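Long-range contacts in tube-forming protein in Mycobacterial Envelpe, TiME (Mycolicibacterium smegmatis, PDB 7CU9), which probably forms a tube across the mycobacterial outer envelope that may serve as a channel for protein secretion: residues Pro25-Pro35 with Phe66-Ala75; Val107-Ala115 with Glu124-Pro132. All coordinates share one frame; numbering follows the deposited sequence.

Contact 1: residues Pro25-Pro35 with Phe66-Ala75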
loop_
_atom_site.group_PDB
_atom_site.type_symbol
_atom_site.label_atom_id
_atom_site.label_comp_id
_atom_site.label_asym_id
_atom_site.label_seq_id
_atom_site.Cartn_x
_atom_site.Cartn_y
_atom_site.Cartn_z
ATOM N N PRO B 25 1.722 8.486 3.063
ATOM C CA PRO B 25 1.376 9.901 3.182
ATOM C C PRO B 25 0.296 10.300 2.166
ATOM O O PRO B 25 0.374 9.905 1.017
ATOM C CB PRO B 25 2.705 10.625 2.909
ATOM C CG PRO B 25 3.754 9.584 3.224
ATOM C CD PRO B 25 3.147 8.280 2.759
ATOM N N ILE B 26 -0.709 11.037 2.635
ATOM C CA ILE B 26 -1.786 11.632 1.794
ATOM C C ILE B 26 -1.925 13.090 2.237
ATOM O O ILE B 26 -2.620 13.331 3.238
ATOM C CB ILE B 26 -3.107 10.847 1.949
ATOM C CG1 ILE B 26 -2.949 9.355 1.649
ATOM C CG2 ILE B 26 -4.205 11.472 1.105
ATOM C CD1 ILE B 26 -2.738 9.021 0.188
ATOM N N ARG B 27 -1.239 14.008 1.554
ATOM C CA ARG B 27 -1.076 15.409 2.018
ATOM C C ARG B 27 -2.025 16.344 1.264
ATOM O O ARG B 27 -2.129 17.510 1.680
ATOM C CB ARG B 27 0.382 15.848 1.861
ATOM C CG ARG B 27 1.351 15.047 2.716
ATOM C CD ARG B 27 2.748 15.644 2.725
ATOM N NE ARG B 27 3.762 14.603 2.841
ATOM C CZ ARG B 27 4.181 14.057 3.982
ATOM N NH1 ARG B 27 3.685 14.452 5.144
ATOM N NH2 ARG B 27 5.107 13.113 3.955
ATOM N N TRP B 28 -2.698 15.864 0.214
ATOM C CA TRP B 28 -3.571 16.698 -0.652
ATOM C C TRP B 28 -4.978 16.104 -0.700
ATOM O O TRP B 28 -5.099 14.872 -0.825
ATOM C CB TRP B 28 -2.986 16.834 -2.060
ATOM C CG TRP B 28 -3.775 17.750 -2.946
ATOM C CD1 TRP B 28 -3.608 19.096 -3.093
ATOM C CD2 TRP B 28 -4.878 17.390 -3.797
ATOM N NE1 TRP B 28 -4.517 19.596 -3.984
ATOM C CE2 TRP B 28 -5.310 18.573 -4.435
ATOM C CE3 TRP B 28 -5.530 16.187 -4.092
ATOM C CZ2 TRP B 28 -6.369 18.584 -5.342
ATOM C CZ3 TRP B 28 -6.575 16.200 -4.991
ATOM C CH2 TRP B 28 -6.989 17.383 -5.604
ATOM N N GLU B 29 -6.003 16.954 -0.624
ATOM C CA GLU B 29 -7.391 16.513 -0.906
ATOM C C GLU B 29 -8.231 17.680 -1.419
ATOM O O GLU B 29 -7.913 18.851 -1.125
ATOM C CB GLU B 29 -7.995 15.818 0.314
ATOM C CG GLU B 29 -8.698 16.716 1.306
ATOM C CD GLU B 29 -9.468 15.898 2.333
ATOM O OE1 GLU B 29 -9.089 15.943 3.513
ATOM O OE2 GLU B 29 -10.433 15.193 1.937
ATOM N N SER B 30 -9.266 17.331 -2.175
ATOM C CA SER B 30 -10.279 18.253 -2.733
ATOM C C SER B 30 -11.657 17.632 -2.510
ATOM O O SER B 30 -11.898 16.537 -3.043
ATOM C CB SER B 30 -10.021 18.518 -4.187
ATOM O OG SER B 30 -10.999 19.402 -4.712
ATOM N N GLU B 31 -12.505 18.292 -1.724
ATOM C CA GLU B 31 -13.884 17.831 -1.433
ATOM C C GLU B 31 -14.808 18.330 -2.543
ATOM O O GLU B 31 -14.508 19.382 -3.137
ATOM C CB GLU B 31 -14.345 18.345 -0.068
ATOM C CG GLU B 31 -13.534 17.798 1.091
ATOM C CD GLU B 31 -13.950 18.320 2.455
ATOM O OE1 GLU B 31 -14.923 19.102 2.521
ATOM O OE2 GLU B 31 -13.304 17.943 3.448
ATOM N N PHE B 32 -15.885 17.596 -2.830
ATOM C CA PHE B 32 -16.939 18.015 -3.785
ATOM C C PHE B 32 -18.315 17.672 -3.204
ATOM O O PHE B 32 -18.437 16.765 -2.362
ATOM C CB PHE B 32 -16.693 17.416 -5.173
ATOM C CG PHE B 32 -16.491 15.922 -5.231
ATOM C CD1 PHE B 32 -15.234 15.364 -5.061
ATOM C CD2 PHE B 32 -17.550 15.079 -5.522
ATOM C CE1 PHE B 32 -15.053 13.993 -5.137
ATOM C CE2 PHE B 32 -17.370 13.706 -5.592
ATOM C CZ PHE B 32 -16.118 13.166 -5.410
ATOM N N THR B 33 -19.323 18.442 -3.611
ATOM C CA THR B 33 -20.699 18.396 -3.056
ATOM C C THR B 33 -21.713 18.075 -4.156
ATOM O O THR B 33 -22.922 18.106 -3.874
ATOM C CB THR B 33 -21.022 19.725 -2.367
ATOM O OG1 THR B 33 -20.889 20.727 -3.376
ATOM C CG2 THR B 33 -20.103 20.008 -1.199
ATOM N N ALA B 34 -21.245 17.772 -5.367
ATOM C CA ALA B 34 -22.108 17.408 -6.507
ATOM C C ALA B 34 -21.410 16.330 -7.323
ATOM O O ALA B 34 -20.192 16.362 -7.476
ATOM C CB ALA B 34 -22.402 18.620 -7.353
ATOM N N PRO B 35 -22.168 15.357 -7.868
ATOM C CA PRO B 35 -21.600 14.399 -8.806
ATOM C C PRO B 35 -20.989 15.142 -10.001
ATOM O O PRO B 35 -21.486 16.198 -10.370
ATOM C CB PRO B 35 -22.792 13.545 -9.254
ATOM C CG PRO B 35 -23.835 13.738 -8.175
ATOM C CD PRO B 35 -23.603 15.137 -7.638
ATOM N N PHE B 66 -25.352 14.514 -1.094
ATOM C CA PHE B 66 -24.194 13.946 -1.815
ATOM C C PHE B 66 -22.928 14.662 -1.379
ATOM O O PHE B 66 -22.925 15.886 -1.242
ATOM C CB PHE B 66 -24.396 14.059 -3.324
ATOM C CG PHE B 66 -23.265 13.453 -4.109
ATOM C CD1 PHE B 66 -23.275 12.109 -4.444
ATOM C CD2 PHE B 66 -22.159 14.214 -4.442
ATOM C CE1 PHE B 66 -22.211 11.552 -5.133
ATOM C CE2 PHE B 66 -21.097 13.656 -5.135
ATOM C CZ PHE B 66 -21.129 12.326 -5.483
ATOM N N GLY B 67 -21.878 13.887 -1.170
ATOM C CA GLY B 67 -20.545 14.419 -0.876
ATOM C C GLY B 67 -19.480 13.446 -1.314
ATOM O O GLY B 67 -19.747 12.231 -1.361
ATOM N N GLY B 68 -18.295 13.963 -1.586
ATOM C CA GLY B 68 -17.153 13.111 -1.929
ATOM C C GLY B 68 -15.855 13.837 -1.709
ATOM O O GLY B 68 -15.870 15.024 -1.314
ATOM N N ALA B 69 -14.755 13.148 -1.953
ATOM C CA ALA B 69 -13.418 13.766 -1.941
ATOM C C ALA B 69 -12.492 12.952 -2.830
ATOM O O ALA B 69 -12.716 11.739 -3.010
ATOM C CB ALA B 69 -12.897 13.864 -0.534
ATOM N N THR B 70 -11.493 13.631 -3.383
ATOM C CA THR B 70 -10.309 13.005 -4.008
ATOM C C THR B 70 -9.105 13.385 -3.151
ATOM O O THR B 70 -9.014 14.561 -2.765
ATOM C CB THR B 70 -10.134 13.457 -5.458
ATOM O OG1 THR B 70 -11.389 13.367 -6.134
ATOM C CG2 THR B 70 -9.085 12.637 -6.176
ATOM N N ALA B 71 -8.245 12.422 -2.827
ATOM C CA ALA B 71 -7.042 12.649 -2.001
ATOM C C ALA B 71 -5.848 11.997 -2.698
ATOM O O ALA B 71 -6.041 10.992 -3.393
ATOM C CB ALA B 71 -7.262 12.131 -0.604
ATOM N N GLN B 72 -4.664 12.594 -2.550
ATOM C CA GLN B 72 -3.426 12.158 -3.242
ATOM C C GLN B 72 -2.235 12.304 -2.296
ATOM O O GLN B 72 -2.318 13.092 -1.337
ATOM C CB GLN B 72 -3.132 13.029 -4.463
ATOM C CG GLN B 72 -4.123 12.891 -5.600
ATOM C CD GLN B 72 -3.693 13.705 -6.793
ATOM O OE1 GLN B 72 -2.678 14.411 -6.772
ATOM N NE2 GLN B 72 -4.471 13.621 -7.854
ATOM N N THR B 73 -1.147 11.605 -2.609
ATOM C CA THR B 73 0.179 11.765 -1.961
ATOM C C THR B 73 0.450 13.259 -1.730
ATOM O O THR B 73 0.713 13.635 -0.577
ATOM C CB THR B 73 1.260 11.101 -2.821
ATOM O OG1 THR B 73 0.896 9.728 -2.978
ATOM C CG2 THR B 73 2.642 11.213 -2.218
ATOM N N ALA B 74 0.375 14.061 -2.792
ATOM C CA ALA B 74 0.621 15.524 -2.774
ATOM C C ALA B 74 0.001 16.176 -4.014
ATOM O O ALA B 74 -0.452 15.448 -4.898
ATOM C CB ALA B 74 2.108 15.787 -2.693
ATOM N N ALA B 75 0.016 17.513 -4.078
ATOM C CA ALA B 75 -0.684 18.334 -5.098
ATOM C C ALA B 75 -0.451 17.809 -6.524
ATOM O O ALA B 75 -1.445 17.692 -7.273
ATOM C CB ALA B 75 -0.254 19.777 -4.971
HETATM O O HOH W 1 1.504 8.324 -0.822
HETATM O O HOH W 2 3.303 13.749 0.424
HETATM O O HOH W 3 -12.043 16.034 -5.989
#

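Contact 2: residues Val107-Ala115 with Glu124-Pro132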
loop_
_atom_site.group_PDB
_atom_site.type_symbol
_atom_site.label_atom_id
_atom_site.label_comp_id
_atom_site.label_asym_id
_atom_site.label_seq_id
_atom_site.Cartn_x
_atom_site.Cartn_y
_atom_site.Cartn_z
ATOM N N VAL B 107 -22.322 -4.077 -17.861
ATOM C CA VAL B 107 -22.259 -5.489 -18.334
ATOM C C VAL B 107 -21.555 -5.462 -19.693
ATOM O O VAL B 107 -22.016 -4.721 -20.586
ATOM C CB VAL B 107 -23.651 -6.143 -18.396
ATOM C CG1 VAL B 107 -23.589 -7.561 -18.948
ATOM C CG2 VAL B 107 -24.327 -6.139 -17.034
ATOM N N GLY B 108 -20.434 -6.175 -19.807
ATOM C CA GLY B 108 -19.601 -6.200 -21.022
ATOM C C GLY B 108 -18.317 -5.400 -20.881
ATOM O O GLY B 108 -17.462 -5.510 -21.776
ATOM N N CYS B 109 -18.155 -4.609 -19.817
ATOM C CA CYS B 109 -16.920 -3.812 -19.611
ATOM C C CYS B 109 -15.762 -4.741 -19.225
ATOM O O CYS B 109 -14.638 -4.507 -19.704
ATOM C CB CYS B 109 -17.111 -2.734 -18.553
ATOM S SG CYS B 109 -15.647 -1.680 -18.356
ATOM N N ALA B 110 -16.012 -5.753 -18.388
ATOM C CA ALA B 110 -14.966 -6.705 -17.943
ATOM C C ALA B 110 -14.287 -7.297 -19.184
ATOM O O ALA B 110 -15.004 -7.783 -20.083
ATOM C CB ALA B 110 -15.550 -7.783 -17.068
ATOM N N GLY B 111 -12.960 -7.212 -19.241
ATOM C CA GLY B 111 -12.161 -7.760 -20.352
ATOM C C GLY B 111 -11.868 -6.732 -21.426
ATOM O O GLY B 111 -11.089 -7.053 -22.344
ATOM N N GLN B 112 -12.430 -5.522 -21.322
ATOM C CA GLN B 112 -12.245 -4.454 -22.335
ATOM C C GLN B 112 -11.104 -3.519 -21.933
ATOM O O GLN B 112 -10.956 -3.198 -20.733
ATOM C CB GLN B 112 -13.531 -3.650 -22.535
ATOM C CG GLN B 112 -14.662 -4.479 -23.123
ATOM C CD GLN B 112 -14.292 -5.048 -24.471
ATOM O OE1 GLN B 112 -13.891 -4.321 -25.373
ATOM N NE2 GLN B 112 -14.409 -6.356 -24.609
ATOM N N THR B 113 -10.335 -3.093 -22.928
ATOM C CA THR B 113 -9.378 -1.971 -22.842
ATOM C C THR B 113 -9.973 -0.824 -23.649
ATOM O O THR B 113 -10.448 -1.074 -24.772
ATOM C CB THR B 113 -7.990 -2.382 -23.343
ATOM O OG1 THR B 113 -7.545 -3.469 -22.531
ATOM C CG2 THR B 113 -6.986 -1.253 -23.292
ATOM N N THR B 114 -9.979 0.383 -23.096
ATOM C CA THR B 114 -10.566 1.562 -23.779
ATOM C C THR B 114 -9.825 2.826 -23.358
ATOM O O THR B 114 -9.195 2.832 -22.287
ATOM C CB THR B 114 -12.079 1.637 -23.537
ATOM O OG1 THR B 114 -12.629 2.573 -24.465
ATOM C CG2 THR B 114 -12.432 2.037 -22.123
ATOM N N ALA B 115 -9.907 3.856 -24.198
ATOM C CA ALA B 115 -9.268 5.167 -23.970
ATOM C C ALA B 115 -10.212 6.059 -23.161
ATOM O O ALA B 115 -11.424 6.078 -23.452
ATOM C CB ALA B 115 -8.892 5.803 -25.285
ATOM N N GLU B 124 -5.754 8.591 -21.409
ATOM C CA GLU B 124 -5.250 7.409 -20.668
ATOM C C GLU B 124 -5.919 6.166 -21.250
ATOM O O GLU B 124 -7.071 6.271 -21.696
ATOM C CB GLU B 124 -5.553 7.527 -19.177
ATOM C CG GLU B 124 -4.858 8.695 -18.504
ATOM C CD GLU B 124 -5.245 8.899 -17.050
ATOM O OE1 GLU B 124 -6.288 8.353 -16.628
ATOM O OE2 GLU B 124 -4.509 9.619 -16.347
ATOM N N VAL B 125 -5.210 5.041 -21.265
ATOM C CA VAL B 125 -5.763 3.738 -21.728
ATOM C C VAL B 125 -5.857 2.828 -20.506
ATOM O O VAL B 125 -4.841 2.677 -19.803
ATOM C CB VAL B 125 -4.909 3.123 -22.849
ATOM C CG1 VAL B 125 -5.417 1.749 -23.255
ATOM C CG2 VAL B 125 -4.837 4.056 -24.047
ATOM N N TRP B 126 -7.053 2.303 -20.243
ATOM C CA TRP B 126 -7.345 1.472 -19.050
ATOM C C TRP B 126 -7.922 0.129 -19.482
ATOM O O TRP B 126 -8.756 0.107 -20.406
ATOM C CB TRP B 126 -8.301 2.200 -18.101
ATOM C CG TRP B 126 -7.694 3.397 -17.442
ATOM C CD1 TRP B 126 -7.706 4.679 -17.906
ATOM C CD2 TRP B 126 -6.974 3.426 -16.196
ATOM N NE1 TRP B 126 -7.056 5.504 -17.030
ATOM C CE2 TRP B 126 -6.595 4.766 -15.972
ATOM C CE3 TRP B 126 -6.627 2.463 -15.244
ATOM C CZ2 TRP B 126 -5.887 5.159 -14.838
ATOM C CZ3 TRP B 126 -5.920 2.849 -14.127
ATOM C CH2 TRP B 126 -5.558 4.180 -13.927
ATOM N N THR B 127 -7.498 -0.932 -18.800
ATOM C CA THR B 127 -8.013 -2.314 -18.954
ATOM C C THR B 127 -8.883 -2.642 -17.741
ATOM O O THR B 127 -8.377 -2.559 -16.598
ATOM C CB THR B 127 -6.868 -3.316 -19.103
ATOM O OG1 THR B 127 -6.145 -2.919 -20.270
ATOM C CG2 THR B 127 -7.358 -4.740 -19.226
ATOM N N PHE B 128 -10.133 -3.021 -17.988
ATOM C CA PHE B 128 -11.149 -3.267 -16.940
ATOM C C PHE B 128 -11.302 -4.764 -16.688
ATOM O O PHE B 128 -11.379 -5.548 -17.653
ATOM C CB PHE B 128 -12.476 -2.641 -17.355
ATOM C CG PHE B 128 -12.429 -1.139 -17.381
ATOM C CD1 PHE B 128 -12.001 -0.457 -18.508
ATOM C CD2 PHE B 128 -12.782 -0.404 -16.262
ATOM C CE1 PHE B 128 -11.934 0.927 -18.515
ATOM C CE2 PHE B 128 -12.716 0.980 -16.274
ATOM C CZ PHE B 128 -12.295 1.644 -17.397
ATOM N N THR B 129 -11.380 -5.140 -15.413
ATOM C CA THR B 129 -11.683 -6.519 -14.970
ATOM C C THR B 129 -12.660 -6.454 -13.798
ATOM O O THR B 129 -12.637 -5.463 -13.046
ATOM C CB THR B 129 -10.398 -7.277 -14.619
ATOM O OG1 THR B 129 -9.752 -6.591 -13.551
ATOM C CG2 THR B 129 -9.451 -7.396 -15.791
ATOM N N GLY B 130 -13.488 -7.481 -13.647
ATOM C CA GLY B 130 -14.409 -7.577 -12.504
ATOM C C GLY B 130 -15.406 -8.695 -12.699
ATOM O O GLY B 130 -15.851 -8.896 -13.849
ATOM N N GLY B 131 -15.730 -9.398 -11.614
ATOM C CA GLY B 131 -16.752 -10.456 -11.603
ATOM C C GLY B 131 -18.144 -9.845 -11.684
ATOM O O GLY B 131 -18.298 -8.623 -11.650
ATOM N N PRO B 132 -19.201 -10.674 -11.798
ATOM C CA PRO B 132 -20.571 -10.170 -11.778
ATOM C C PRO B 132 -20.864 -9.445 -10.458
ATOM O O PRO B 132 -20.376 -9.863 -9.424
ATOM C CB PRO B 132 -21.440 -11.428 -11.926
ATOM C CG PRO B 132 -20.510 -12.466 -12.512
ATOM C CD PRO B 132 -19.136 -12.133 -11.973
#

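Contact 1: residues Pro25-Pro35 with Phe66-Ala75
Phe-32 packs on Gly-68 and against Phe-66 where strand 28-32 pairs antiparallel with strand 63-72 at one end of the nine-stranded antiparallel sheet of this PknH-like domain. The Phe-32 ring lies on Gly-68, whose CA sits 3.8 Å from the ring centroid and over its face. CG of Phe-32 stands between the backbone N and the carbonyl carbon (chi1 52°), a torsion that lays the ring across the neighbouring strand at Gly-68. Phe-66 CE2 comes to the edge of the same ring, 3.8 Å from Phe-32 CE2. One face of Phe-66 is covered by Pro-35 in a CH-pi contact, with Pro-35 CG 3.9 Å from the ring centroid and almost exactly on its normal; Phe-58 meets Phe-66 edge-to-face. Trp-28 shares the Phe-32 side of the sheet. With CG anti to the backbone N (chi1 -176°), its indole runs alongside the aliphatic part of Gln-72, while Ala-75 CA covers a face of the five-membered ring at 4.0 Å from that ring's centroid. On the opposite face, with Glu-29, Ala-69, Glu-31 and Ala-71, Ile-26 CG2 rests 3.6 Å from Ala-71 CB; Glu-29 OE1 is held by the backbone N of Lys-15, while OE2 lies against Ala-69 CB. Paired backbone bonds link Trp-28 with Gln-72, Ser-30 with Thr-70 and Phe-32 with Gly-68. At the classic bulge, Arg-27 and Trp-28 both face Gln-72, and Arg-27 N bonds to Thr-73 O at 2.9 Å from above the carbonyl plane. One water joins Pro-25 O (2.7 Å) to Thr-73 OG1 (2.6 Å), which also hydrogen-bonds with His-80 N.

Contact 2: residues Val107-Ala115 with Glu124-Pro132
Thr-114 and Trp-126 form the hydrogen-bonded pair of a beta hairpin whose arms are strands 113-118 and 123-129. Their two backbone bonds are both 3.0 Å, Thr-114 N to Trp-126 O and Trp-126 N to Thr-114 O. The ladder continues as Phe-128 N meets Gln-112 O nearly straight (174°), and Gly-111 N then reaches Phe-128 O. Gly-111 belongs to a type II turn, Cys-109 to Gln-112, which curls the chain back beside the strand; its positive phi suits glycine. Among side chains, Thr-113 and Thr-127 face each other across a non-hydrogen-bonded pair. Both hydroxyls lie anti to their own carbonyl carbons (chi1 -59° and -60°), bringing the OG1 atoms together in a 2.7 Å hydrogen bond. Beside it the methyls Thr-113 CG2 and Val-125 CG1 are pressed to 3.4 Å, tighter than usual. On the other side of the sheet the contact is aromatic and sulfur-bearing. Thr-114 CG2 touches Phe-128 CE1, while Thr-114 OG1 accepts from Asn-43 N. Trp-49 of helix 47-50 packs on Phe-128. Cys-109, disulfide-bonded to Cys-46, directs its sulfur obliquely at the same phenyl ring, SG lying 3.4 Å from Phe-128 CG.

How the contacts relate
Both contacts belong to one antiparallel sheet but lie on opposite sides of the chain's centre, their own centres about 25 Å apart. Contact 1 joins an outermost strand to its neighbour although 30 residues separate the segments; contact 2 is a local hairpin next to the other outermost strand, 39-41. Each is partly buried, mixing buried and exposed residues, and contact 1 covers more surface, 895 against 517 Å². Aromatic rings packed face-on against glycine and proline, together with bridging waters, mark the first, where helices 15-22 and 55-58 also pack. The second relies on a threonine hydroxyl pair and a cysteine-phenylalanine contact, with a disulfide tying its turn to Cys-46, just before helix 47-50.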